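Lipoprotein, putative (Bacillus anthracis, PDB 4NOH) is of unknown function but is a putative lipoprotein that may bind lipid, probably at the bacterial cell surface. Local coordinates at residues G5-G10 and H164-K169; E33-T38 and A125-I130; K62-E67 and N106-D111; I78-G83 and V121-E126. All blocks are in the same frame, centred on the assembly; numbering follows the deposited sequence.

Contact 1 of 4, residues G5-G10 and H164-K169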
loop_
_atom_site.group_PDB
_atom_site.type_symbol
_atom_site.label_atom_id
_atom_site.label_comp_id
_atom_site.label_asym_id
_atom_site.label_seq_id
_atom_site.Cartn_x
_atom_site.Cartn_y
_atom_site.Cartn_z
ATOM N N GLY A 5 9.489 10.952 -2.761
ATOM C CA GLY A 5 8.721 10.227 -1.797
ATOM C C GLY A 5 9.310 8.872 -1.469
ATOM O O GLY A 5 9.972 8.245 -2.290
ATOM N N ILE A 6 9.056 8.432 -0.255
ATOM C CA ILE A 6 9.383 7.059 0.157
ATOM C C ILE A 6 8.123 6.423 0.729
ATOM O O ILE A 6 7.467 6.983 1.632
ATOM C CB ILE A 6 10.515 6.964 1.195
ATOM C CG1 ILE A 6 11.794 7.651 0.654
ATOM C CG2 ILE A 6 10.786 5.496 1.515
ATOM C CD1 ILE A 6 12.995 7.687 1.592
ATOM N N VAL A 7 7.751 5.276 0.184
ATOM C CA VAL A 7 6.681 4.450 0.740
ATOM C C VAL A 7 7.363 3.372 1.571
ATOM O O VAL A 7 8.315 2.747 1.108
ATOM C CB VAL A 7 5.781 3.813 -0.331
ATOM C CG1 VAL A 7 4.830 2.780 0.279
ATOM C CG2 VAL A 7 4.985 4.887 -1.072
HETATM N N MSE A 8 6.891 3.178 2.784
HETATM C CA MSE A 8 7.450 2.202 3.710
HETATM C C MSE A 8 6.342 1.354 4.277
HETATM O O MSE A 8 5.187 1.785 4.388
HETATM C CB MSE A 8 8.249 2.898 4.816
HETATM C CG MSE A 8 7.473 3.955 5.562
HETATM SE SE MSE A 8 8.678 5.125 6.624
HETATM C CE MSE A 8 9.115 6.344 5.163
ATOM N N TYR A 9 6.691 0.139 4.680
ATOM C CA TYR A 9 5.736 -0.821 5.150
ATOM C C TYR A 9 6.261 -1.486 6.377
ATOM O O TYR A 9 7.431 -1.834 6.438
ATOM C CB TYR A 9 5.532 -1.938 4.123
ATOM C CG TYR A 9 5.206 -1.504 2.719
ATOM C CD1 TYR A 9 6.220 -1.138 1.843
ATOM C CD2 TYR A 9 3.901 -1.514 2.241
ATOM C CE1 TYR A 9 5.947 -0.800 0.538
ATOM C CE2 TYR A 9 3.603 -1.159 0.922
ATOM C CZ TYR A 9 4.634 -0.786 0.078
ATOM O OH TYR A 9 4.337 -0.390 -1.210
ATOM N N GLY A 10 5.396 -1.714 7.348
ATOM C CA GLY A 10 5.874 -2.420 8.552
ATOM C C GLY A 10 4.943 -2.226 9.699
ATOM O O GLY A 10 3.757 -1.908 9.535
ATOM N N HIS A 164 10.428 1.885 -0.681
ATOM C CA HIS A 164 10.762 2.181 -2.059
ATOM C C HIS A 164 10.538 3.641 -2.374
ATOM O O HIS A 164 9.708 4.312 -1.732
ATOM C CB HIS A 164 10.060 1.237 -3.075
ATOM C CG HIS A 164 8.562 1.159 -2.972
ATOM N ND1 HIS A 164 7.752 1.199 -4.084
ATOM C CD2 HIS A 164 7.738 0.945 -1.920
ATOM C CE1 HIS A 164 6.490 1.031 -3.716
ATOM N NE2 HIS A 164 6.458 0.844 -2.414
HETATM N N MSE A 165 11.273 4.125 -3.368
HETATM C CA MSE A 165 11.155 5.495 -3.829
HETATM C C MSE A 165 9.970 5.607 -4.740
HETATM O O MSE A 165 9.758 4.762 -5.637
HETATM C CB MSE A 165 12.366 5.897 -4.663
HETATM C CG MSE A 165 13.650 5.851 -3.839
HETATM SE SE MSE A 165 13.829 7.372 -2.605
HETATM C CE MSE A 165 13.230 8.918 -3.660
ATOM N N VAL A 166 9.237 6.699 -4.588
ATOM C CA VAL A 166 8.070 6.915 -5.391
ATOM C C VAL A 166 7.929 8.365 -5.807
ATOM O O VAL A 166 8.415 9.260 -5.130
ATOM C CB VAL A 166 6.778 6.497 -4.631
ATOM C CG1 VAL A 166 6.862 5.054 -4.132
ATOM C CG2 VAL A 166 6.460 7.435 -3.456
ATOM N N GLU A 167 7.260 8.593 -6.936
ATOM C CA GLU A 167 6.957 9.949 -7.375
ATOM C C GLU A 167 5.668 10.375 -6.684
ATOM O O GLU A 167 4.653 9.662 -6.729
ATOM C CB GLU A 167 6.835 10.017 -8.897
ATOM C CG GLU A 167 8.158 9.707 -9.569
ATOM C CD GLU A 167 8.171 9.973 -11.057
ATOM O OE1 GLU A 167 7.088 10.056 -11.674
ATOM O OE2 GLU A 167 9.289 10.087 -11.611
ATOM N N VAL A 168 5.709 11.522 -6.021
ATOM C CA VAL A 168 4.542 11.981 -5.293
ATOM C C VAL A 168 3.618 12.795 -6.195
ATOM O O VAL A 168 4.021 13.256 -7.262
ATOM C CB VAL A 168 4.918 12.685 -3.981
ATOM C CG1 VAL A 168 5.486 11.649 -3.018
ATOM C CG2 VAL A 168 5.897 13.804 -4.219
ATOM N N LYS A 169 2.374 12.933 -5.761
ATOM C CA LYS A 169 1.343 13.646 -6.525
ATOM C C LYS A 169 1.771 15.046 -6.989
ATOM O O LYS A 169 1.236 15.569 -7.976
ATOM C CB LYS A 169 0.066 13.763 -5.696
ATOM C CG LYS A 169 0.266 14.554 -4.413
ATOM C CD LYS A 169 -1.013 14.657 -3.619
ATOM C CE LYS A 169 -0.747 15.356 -2.302
ATOM N NZ LYS A 169 -1.935 15.277 -1.428
ATOM O OXT LYS A 169 2.640 15.693 -6.391
#
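With chi1 at 55°, the His164 imidazole sits between its own backbone N and carbonyl carbon, beside Val7; Tyr9, whose CG lies opposite its carbonyl carbon (chi1 -52°), sends its phenol back toward the N-terminal end of strand 5-10 and across to His164 on the neighbouring strand. The result is a hydrogen bond of 2.7 Å between Tyr9 OH and His164 NE2, in which either partner could be the donor. NE2 arrives in the plane of the phenol, and the two rings are almost parallel, 9° apart, yet they meet rim to rim with neither over the other. Val7 lies alongside His164 on the same face of the sheet: its CB is 3.7 Å from His164 NE2, while its CG2 packs at 3.6 Å against Val166 CG1, the methyl that also covers one face of the imidazole near its rim.

The strands pair as an antiparallel ladder joining the N-terminal strand 5-10 to 162-166, the last strand of the chain and an outermost one of the large mixed sheet. Gly5 with Val166 and Val7 with His164 are hydrogen-bonded pairs, each closed by two N-H···O bonds; the one from Val166 N to Gly5 O is 2.9 Å long. Ile6 and Met165 make the non-hydrogen-bonded pair between them. Both point to the other face, where the bent selenomethionine chain of Met165 brings SE to 3.9 Å from Ile6 CG1, and Phe151 of helix 150-156 packs on both. At Gly5 the backbone itself is the packing surface, with Val168 CG1 3.7 Å from its CA.

Contact 2 of 4, residues E33-T38 and A125-I130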
loop_
_atom_site.group_PDB
_atom_site.type_symbol
_atom_site.label_atom_id
_atom_site.label_comp_id
_atom_site.label_asym_id
_atom_site.label_seq_id
_atom_site.Cartn_x
_atom_site.Cartn_y
_atom_site.Cartn_z
ATOM N N GLU A 33 -3.559 2.159 7.309
ATOM C CA GLU A 33 -3.568 0.853 7.921
ATOM C C GLU A 33 -4.050 -0.203 6.930
ATOM O O GLU A 33 -4.942 0.027 6.094
ATOM C CB GLU A 33 -4.510 0.848 9.120
ATOM C CG GLU A 33 -4.537 -0.452 9.876
ATOM C CD GLU A 33 -5.634 -0.490 10.917
ATOM O OE1 GLU A 33 -5.422 0.122 11.985
ATOM O OE2 GLU A 33 -6.683 -1.151 10.689
ATOM N N ALA A 34 -3.447 -1.385 7.008
ATOM C CA ALA A 34 -3.885 -2.508 6.211
ATOM C C ALA A 34 -3.619 -3.785 6.993
ATOM O O ALA A 34 -2.991 -3.755 8.063
ATOM C CB ALA A 34 -3.155 -2.538 4.868
ATOM N N LYS A 35 -4.127 -4.897 6.489
ATOM C CA LYS A 35 -3.889 -6.206 7.088
ATOM C C LYS A 35 -3.178 -7.082 6.061
ATOM O O LYS A 35 -3.550 -7.098 4.881
ATOM C CB LYS A 35 -5.210 -6.829 7.519
ATOM C CG LYS A 35 -5.843 -6.116 8.695
ATOM C CD LYS A 35 -7.255 -6.550 9.045
ATOM C CE LYS A 35 -7.762 -5.770 10.254
ATOM N NZ LYS A 35 -9.154 -6.147 10.650
ATOM N N LEU A 36 -2.074 -7.695 6.478
ATOM C CA LEU A 36 -1.253 -8.523 5.588
ATOM C C LEU A 36 -1.566 -9.980 5.844
ATOM O O LEU A 36 -1.407 -10.476 6.960
ATOM C CB LEU A 36 0.247 -8.260 5.802
ATOM C CG LEU A 36 1.242 -9.018 4.923
ATOM C CD1 LEU A 36 1.125 -8.554 3.488
ATOM C CD2 LEU A 36 2.639 -8.787 5.479
ATOM N N GLY A 37 -2.076 -10.645 4.813
ATOM C CA GLY A 37 -2.427 -12.049 4.899
ATOM C C GLY A 37 -1.904 -12.820 3.710
ATOM O O GLY A 37 -1.069 -12.330 2.957
ATOM N N THR A 38 -2.340 -14.066 3.596
ATOM C CA THR A 38 -2.017 -14.890 2.437
ATOM C C THR A 38 -3.294 -15.451 1.826
ATOM O O THR A 38 -4.326 -15.601 2.504
ATOM C CB THR A 38 -1.160 -16.093 2.779
ATOM O OG1 THR A 38 -1.787 -16.819 3.842
ATOM C CG2 THR A 38 0.239 -15.686 3.167
ATOM N N ALA A 125 -17.003 -2.565 6.931
ATOM C CA ALA A 125 -17.592 -3.573 7.805
ATOM C C ALA A 125 -16.930 -4.937 7.604
ATOM O O ALA A 125 -16.746 -5.685 8.560
ATOM C CB ALA A 125 -19.094 -3.662 7.582
ATOM N N GLU A 126 -16.614 -5.268 6.358
ATOM C CA GLU A 126 -15.967 -6.533 6.048
ATOM C C GLU A 126 -14.553 -6.577 6.621
ATOM O O GLU A 126 -14.096 -7.628 7.145
ATOM C CB GLU A 126 -15.980 -6.800 4.527
ATOM C CG GLU A 126 -17.363 -7.172 3.985
ATOM C CD GLU A 126 -17.816 -8.548 4.416
ATOM O OE1 GLU A 126 -17.143 -9.540 4.050
ATOM O OE2 GLU A 126 -18.869 -8.659 5.095
ATOM N N TYR A 127 -13.872 -5.453 6.541
ATOM C CA TYR A 127 -12.487 -5.356 7.029
ATOM C C TYR A 127 -12.407 -5.581 8.535
ATOM O O TYR A 127 -11.467 -6.211 9.027
ATOM C CB TYR A 127 -11.926 -3.991 6.675
ATOM C CG TYR A 127 -10.518 -3.685 7.166
ATOM C CD1 TYR A 127 -9.411 -4.005 6.406
ATOM C CD2 TYR A 127 -10.311 -3.013 8.344
ATOM C CE1 TYR A 127 -8.122 -3.702 6.826
ATOM C CE2 TYR A 127 -9.027 -2.700 8.785
ATOM C CZ TYR A 127 -7.937 -3.033 7.998
ATOM O OH TYR A 127 -6.663 -2.723 8.420
ATOM N N ALA A 128 -13.431 -5.125 9.242
ATOM C CA ALA A 128 -13.475 -5.213 10.690
ATOM C C ALA A 128 -13.447 -6.655 11.160
ATOM O O ALA A 128 -13.024 -6.930 12.266
ATOM C CB ALA A 128 -14.715 -4.500 11.229
ATOM N N LYS A 129 -13.907 -7.559 10.314
ATOM C CA LYS A 129 -14.006 -8.972 10.651
ATOM C C LYS A 129 -12.762 -9.776 10.315
ATOM O O LYS A 129 -12.680 -10.963 10.664
ATOM C CB LYS A 129 -15.213 -9.570 9.913
ATOM C CG LYS A 129 -16.516 -8.859 10.250
ATOM C CD LYS A 129 -17.763 -9.496 9.630
ATOM C CE LYS A 129 -17.696 -9.583 8.118
ATOM N NZ LYS A 129 -18.930 -10.132 7.487
ATOM N N ILE A 130 -11.800 -9.161 9.622
ATOM C CA ILE A 130 -10.584 -9.875 9.194
ATOM C C ILE A 130 -9.594 -9.930 10.367
ATOM O O ILE A 130 -9.274 -8.903 10.974
ATOM C CB ILE A 130 -9.996 -9.209 7.936
ATOM C CG1 ILE A 130 -11.005 -9.337 6.802
ATOM C CG2 ILE A 130 -8.691 -9.868 7.525
ATOM C CD1 ILE A 130 -10.553 -8.693 5.523
#
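A polar and cation-pi contact, carried by Lys35 and Tyr127, joins helix 124-128 and the residues up to Ile130 to strand 26-39 inside the large mixed sheet. Tyr127 holds CG anti to its backbone N (chi1 177°), which carries the ring out toward the strand and against Lys35. The lysine lies extended over one face of that ring: its CE is 3.9 Å from the ring centroid in a CH-pi contact, and its NZ, 4.1 Å from the centroid and 19° off the ring normal, adds a cation-pi interaction. From over the ring face the ammonium donates two hydrogen bonds to main-chain oxygens, 2.8 Å from NZ to Tyr127 O and the same from NZ to Ile130 O, the second in the carbonyl plane on a lone pair. Tyr127 O also accepts from Ile130 N, which comes from the opposite face of the carbonyl. Two carbonyl oxygens and the ring face thus surround the Lys35 ammonium and probably stabilise its charge.

At the far rim of the tyrosine, Tyr127 OH donates to Glu33 OE2 (2.8 Å), which receives it on its anti lone pair; carboxylate and ring are nearly coplanar. Ile130 lines the lysine's aliphatic part with CG2 and rests on Ile46 of the neighbouring strand 42-48.

Contact 3 of 4, residues K62-E67 and N106-D111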
loop_
_atom_site.group_PDB
_atom_site.type_symbol
_atom_site.label_atom_id
_atom_site.label_comp_id
_atom_site.label_asym_id
_atom_site.label_seq_id
_atom_site.Cartn_x
_atom_site.Cartn_y
_atom_site.Cartn_z
ATOM N N LYS A 62 -1.523 2.986 -8.109
ATOM C CA LYS A 62 -1.132 3.260 -9.480
ATOM C C LYS A 62 -1.256 2.062 -10.402
ATOM O O LYS A 62 -0.803 0.974 -10.069
ATOM C CB LYS A 62 0.342 3.740 -9.497
ATOM C CG LYS A 62 0.640 4.921 -8.561
ATOM C CD LYS A 62 1.970 5.584 -8.850
ATOM C CE LYS A 62 2.240 6.767 -7.938
ATOM N NZ LYS A 62 3.487 7.512 -8.293
ATOM N N LYS A 63 -1.858 2.282 -11.567
ATOM C CA LYS A 63 -2.004 1.234 -12.551
ATOM C C LYS A 63 -0.670 1.064 -13.247
ATOM O O LYS A 63 0.000 2.052 -13.585
ATOM C CB LYS A 63 -3.066 1.595 -13.590
ATOM C CG LYS A 63 -3.299 0.492 -14.620
ATOM C CD LYS A 63 -4.144 0.938 -15.819
ATOM C CE LYS A 63 -5.295 1.851 -15.437
ATOM N NZ LYS A 63 -4.881 3.286 -15.339
ATOM N N VAL A 64 -0.282 -0.182 -13.472
ATOM C CA VAL A 64 0.942 -0.470 -14.191
ATOM C C VAL A 64 0.655 -0.285 -15.690
ATOM O O VAL A 64 -0.295 -0.855 -16.204
ATOM C CB VAL A 64 1.411 -1.901 -13.887
ATOM C CG1 VAL A 64 2.610 -2.260 -14.740
ATOM C CG2 VAL A 64 1.729 -2.054 -12.414
ATOM N N VAL A 65 1.475 0.530 -16.357
ATOM C CA VAL A 65 1.311 0.819 -17.779
ATOM C C VAL A 65 2.658 0.683 -18.448
ATOM O O VAL A 65 3.547 1.494 -18.224
ATOM C CB VAL A 65 0.752 2.245 -18.002
ATOM C CG1 VAL A 65 0.666 2.574 -19.495
ATOM C CG2 VAL A 65 -0.618 2.397 -17.345
ATOM N N LYS A 66 2.783 -0.322 -19.315
ATOM C CA LYS A 66 4.040 -0.597 -20.005
ATOM C C LYS A 66 5.066 -0.764 -18.904
ATOM O O LYS A 66 4.859 -1.587 -18.019
ATOM C CB LYS A 66 4.380 0.507 -21.013
ATOM C CG LYS A 66 3.351 0.600 -22.124
ATOM C CD LYS A 66 3.461 1.875 -22.941
ATOM C CE LYS A 66 2.263 2.007 -23.874
ATOM N NZ LYS A 66 2.191 0.886 -24.854
ATOM N N GLU A 67 6.120 0.045 -18.908
ATOM C CA GLU A 67 7.158 -0.072 -17.906
ATOM C C GLU A 67 7.074 1.094 -16.927
ATOM O O GLU A 67 8.064 1.442 -16.308
ATOM C CB GLU A 67 8.542 -0.092 -18.578
ATOM C CG GLU A 67 8.627 -0.869 -19.897
ATOM C CD GLU A 67 8.217 -2.341 -19.810
ATOM O OE1 GLU A 67 8.150 -2.903 -18.691
ATOM O OE2 GLU A 67 7.977 -2.950 -20.887
ATOM N N ASN A 106 -4.157 -4.600 -12.723
ATOM C CA ASN A 106 -2.806 -4.562 -12.207
ATOM C C ASN A 106 -2.485 -3.175 -11.678
ATOM O O ASN A 106 -1.926 -2.312 -12.392
ATOM C CB ASN A 106 -1.806 -4.986 -13.277
ATOM C CG ASN A 106 -0.420 -5.171 -12.728
ATOM O OD1 ASN A 106 -0.218 -5.151 -11.500
ATOM N ND2 ASN A 106 0.555 -5.380 -13.611
ATOM N N VAL A 107 -2.833 -2.972 -10.415
ATOM C CA VAL A 107 -2.611 -1.718 -9.698
ATOM C C VAL A 107 -1.725 -2.042 -8.495
ATOM O O VAL A 107 -1.876 -3.080 -7.871
ATOM C CB VAL A 107 -3.941 -1.121 -9.236
ATOM C CG1 VAL A 107 -3.727 0.105 -8.345
ATOM C CG2 VAL A 107 -4.838 -0.792 -10.410
ATOM N N VAL A 108 -0.759 -1.167 -8.238
ATOM C CA VAL A 108 0.171 -1.341 -7.143
ATOM C C VAL A 108 0.164 -0.110 -6.243
ATOM O O VAL A 108 -0.390 0.916 -6.581
ATOM C CB VAL A 108 1.628 -1.587 -7.669
ATOM C CG1 VAL A 108 1.713 -2.883 -8.499
ATOM C CG2 VAL A 108 2.136 -0.405 -8.489
ATOM N N ILE A 109 0.753 -0.237 -5.062
ATOM C CA ILE A 109 0.980 0.921 -4.198
ATOM C C ILE A 109 2.350 1.506 -4.587
ATOM O O ILE A 109 3.366 0.788 -4.674
ATOM C CB ILE A 109 0.981 0.555 -2.714
ATOM C CG1 ILE A 109 -0.453 0.181 -2.291
ATOM C CG2 ILE A 109 1.490 1.726 -1.870
ATOM C CD1 ILE A 109 -0.551 -0.455 -0.919
ATOM N N GLY A 110 2.395 2.806 -4.833
ATOM C CA GLY A 110 3.651 3.409 -5.239
ATOM C C GLY A 110 4.025 3.047 -6.658
ATOM O O GLY A 110 3.153 2.829 -7.523
ATOM N N ASP A 111 5.321 2.944 -6.917
ATOM C CA ASP A 111 5.792 2.802 -8.297
ATOM C C ASP A 111 6.235 1.414 -8.722
ATOM O O ASP A 111 6.605 1.189 -9.892
ATOM C CB ASP A 111 6.897 3.832 -8.559
ATOM C CG ASP A 111 6.416 5.291 -8.415
ATOM O OD1 ASP A 111 5.261 5.548 -8.060
ATOM O OD2 ASP A 111 7.220 6.211 -8.666
#
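Lys62 NZ and Asp111 OD1 form a salt bridge of 2.7 Å, with the ammonium on the syn side of the carboxylate and 16° out of its plane. The lysine gets there by running fully extended past Gly110, its CD 3.3 Å from Gly110 O; the aliphatic chain covers that oxygen, which is buried without a hydrogen-bond partner in the model. Both ends of the bridge have a second partner in the chain's last residues: Lys62 NZ also donates to Glu167 O, and Asp111 OD2 accepts from Glu167 N. Two backbone atoms of the C-terminal segment thereby complete a short polar network that should keep both charged groups well fixed.

Next come the main-chain bonds. Lys62 N donates to Val108 O and Val108 N to Lys62 O, making a hydrogen-bonded pair, and Val64 N continues the ladder with a bond to Asn106 O (2.9 Å). Between them Lys63 and Val107 are a non-hydrogen-bonded pair. This is one edge of a small three-stranded antiparallel sheet in which 61-65 is the central strand, with 107-109 on one side of it and 68-71 on the other.

Val64 CG2 touches Val108 CG1 at 4.0 Å. With CG anti to the backbone N (chi1 -171°), the Asn106 amide reaches across to Val64, ND2 3.6 Å from Val64 CB, while its OD1 accepts from Arg113. Val107 CG1 rests against Lys62 O at 3.5 Å.

Contact 4 of 4, residues I78-G83 and V121-E126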
loop_
_atom_site.group_PDB
_atom_site.type_symbol
_atom_site.label_atom_id
_atom_site.label_comp_id
_atom_site.label_asym_id
_atom_site.label_seq_id
_atom_site.Cartn_x
_atom_site.Cartn_y
_atom_site.Cartn_z
ATOM N N ILE A 78 -16.898 -0.584 -4.275
ATOM C CA ILE A 78 -16.700 -1.581 -3.242
ATOM C C ILE A 78 -18.008 -1.727 -2.505
ATOM O O ILE A 78 -18.637 -0.731 -2.173
ATOM C CB ILE A 78 -15.687 -1.104 -2.164
ATOM C CG1 ILE A 78 -14.402 -0.539 -2.767
ATOM C CG2 ILE A 78 -15.423 -2.230 -1.155
ATOM C CD1 ILE A 78 -13.575 -1.550 -3.484
ATOM N N SER A 79 -18.405 -2.958 -2.230
ATOM C CA SER A 79 -19.589 -3.193 -1.448
ATOM C C SER A 79 -19.367 -4.480 -0.682
ATOM O O SER A 79 -18.473 -5.246 -0.984
ATOM C CB SER A 79 -20.834 -3.252 -2.340
ATOM O OG SER A 79 -22.014 -3.131 -1.582
ATOM N N ASP A 80 -20.158 -4.689 0.351
ATOM C CA ASP A 80 -20.003 -5.882 1.162
ATOM C C ASP A 80 -20.103 -7.148 0.377
ATOM O O ASP A 80 -19.399 -8.088 0.678
ATOM C CB ASP A 80 -21.031 -5.871 2.269
ATOM C CG ASP A 80 -20.972 -4.585 3.019
ATOM O OD1 ASP A 80 -21.555 -3.579 2.521
ATOM O OD2 ASP A 80 -20.254 -4.541 4.026
ATOM N N GLU A 81 -20.942 -7.150 -0.664
ATOM C CA GLU A 81 -21.094 -8.330 -1.527
ATOM C C GLU A 81 -20.046 -8.402 -2.664
ATOM O O GLU A 81 -20.025 -9.372 -3.443
ATOM C CB GLU A 81 -22.488 -8.353 -2.153
ATOM C CG GLU A 81 -22.711 -7.484 -3.394
ATOM C CD GLU A 81 -22.917 -5.998 -3.113
ATOM O OE1 GLU A 81 -22.730 -5.558 -1.953
ATOM O OE2 GLU A 81 -23.311 -5.267 -4.069
ATOM N N ALA A 82 -19.192 -7.382 -2.783
ATOM C CA ALA A 82 -18.242 -7.337 -3.851
ATOM C C ALA A 82 -16.984 -6.533 -3.508
ATOM O O ALA A 82 -16.867 -5.355 -3.870
ATOM C CB ALA A 82 -18.909 -6.761 -5.101
ATOM N N GLY A 83 -16.062 -7.157 -2.771
ATOM C CA GLY A 83 -14.734 -6.593 -2.563
ATOM C C GLY A 83 -13.927 -6.765 -3.840
ATOM O O GLY A 83 -14.365 -7.464 -4.744
ATOM N N VAL A 121 -9.326 -4.631 -1.537
ATOM C CA VAL A 121 -10.066 -3.591 -0.864
ATOM C C VAL A 121 -11.443 -4.145 -0.587
ATOM O O VAL A 121 -12.127 -4.598 -1.504
ATOM C CB VAL A 121 -10.129 -2.290 -1.668
ATOM C CG1 VAL A 121 -10.822 -1.193 -0.869
ATOM C CG2 VAL A 121 -8.730 -1.839 -2.102
ATOM N N VAL A 122 -11.840 -4.059 0.673
ATOM C CA VAL A 122 -13.159 -4.539 1.107
ATOM C C VAL A 122 -13.906 -3.440 1.878
ATOM O O VAL A 122 -13.342 -2.431 2.223
ATOM C CB VAL A 122 -13.039 -5.796 1.998
ATOM C CG1 VAL A 122 -12.409 -6.959 1.219
ATOM C CG2 VAL A 122 -12.252 -5.513 3.269
ATOM N N SER A 123 -15.199 -3.621 2.084
ATOM C CA SER A 123 -15.943 -2.614 2.798
ATOM C C SER A 123 -15.391 -2.463 4.223
ATOM O O SER A 123 -14.743 -3.351 4.745
ATOM C CB SER A 123 -17.431 -2.972 2.859
ATOM O OG SER A 123 -17.665 -4.060 3.731
ATOM N N ASP A 124 -15.635 -1.319 4.831
ATOM C CA ASP A 124 -15.184 -1.080 6.170
ATOM C C ASP A 124 -15.744 -2.158 7.122
ATOM O O ASP A 124 -15.054 -2.626 8.021
ATOM C CB ASP A 124 -15.590 0.323 6.660
ATOM C CG ASP A 124 -14.859 1.460 5.948
ATOM O OD1 ASP A 124 -14.088 1.228 4.987
ATOM O OD2 ASP A 124 -15.049 2.625 6.409
ATOM N N ALA A 125 -17.003 -2.565 6.931
ATOM C CA ALA A 125 -17.592 -3.573 7.805
ATOM C C ALA A 125 -16.930 -4.937 7.604
ATOM O O ALA A 125 -16.746 -5.685 8.560
ATOM C CB ALA A 125 -19.094 -3.662 7.582
ATOM N N GLU A 126 -16.614 -5.268 6.358
ATOM C CA GLU A 126 -15.967 -6.533 6.048
ATOM C C GLU A 126 -14.553 -6.577 6.621
ATOM O O GLU A 126 -14.096 -7.628 7.145
ATOM C CB GLU A 126 -15.980 -6.800 4.527
ATOM C CG GLU A 126 -17.363 -7.172 3.985
ATOM C CD GLU A 126 -17.816 -8.548 4.416
ATOM O OE1 GLU A 126 -17.143 -9.540 4.050
ATOM O OE2 GLU A 126 -18.869 -8.659 5.095
HETATM O O HOH W 1 -16.163 -5.884 0.638
HETATM O O HOH W 2 -20.584 -6.519 5.927
#
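Ile78 lays its CG2 against the backbone where strand 118-122 gives way to helix 124-128, 3.5 Å from Ser123 N, and its CD1 meets Val121 CG1 at 3.8 Å, the two side chains crossing at about a right angle. That Ser123 N-H is met by a water that accepts from it and donates to Ser79 O, bridging the two backbones.

Ser123 is the N-cap of the helix. Its OG, held between its own backbone N and carbonyl carbon (chi1 71°), accepts from Glu126 N at 3.1 Å in the classical capping bond, and donates its own proton to Asp80 OD2 over a short 2.6 Å, approaching that oxygen from 61° above the carboxylate plane. The helix start is thus tied to the type I turn Ser79-Ala82, where Ser79 OG also reaches Glu81 OE1. Next to the first turn of the helix, the Asp80 carboxylate is probably stabilised by the helix N-terminus.

Asp80 OD2 lies 4.5 Å from Glu126 OE2, a like-charge pair; a water donates to both oxygens and probably eases the repulsion. Glu126 is in addition paired with Lys129. Just after the turn, Gly83 CA passes 3.4 Å from Val121 O.

Overall arrangement
Contacts 1, 2 and 4 reach the same large mixed sheet, contact 1 at its 162-166 edge and contacts 2 and 4 on the opposite side of the chain's centre; contact 3 belongs to the small three-stranded sheet. Contact 1 joins the chain ends and so encloses the other three in sequence. Contacts 2 and 4, with centres about 10 Å apart, share Ala125 and Glu126: contact 4 is at the N-cap of helix 124-128, contact 2 takes in Tyr127 to Ile130. Contact 3, centred about 13 Å from contact 1, touches it mainly through Glu167, so the C-terminal segment links both sheets. The segments of contacts 3 and 4 alternate along the chain, the two contacts' centres about 22 Å apart.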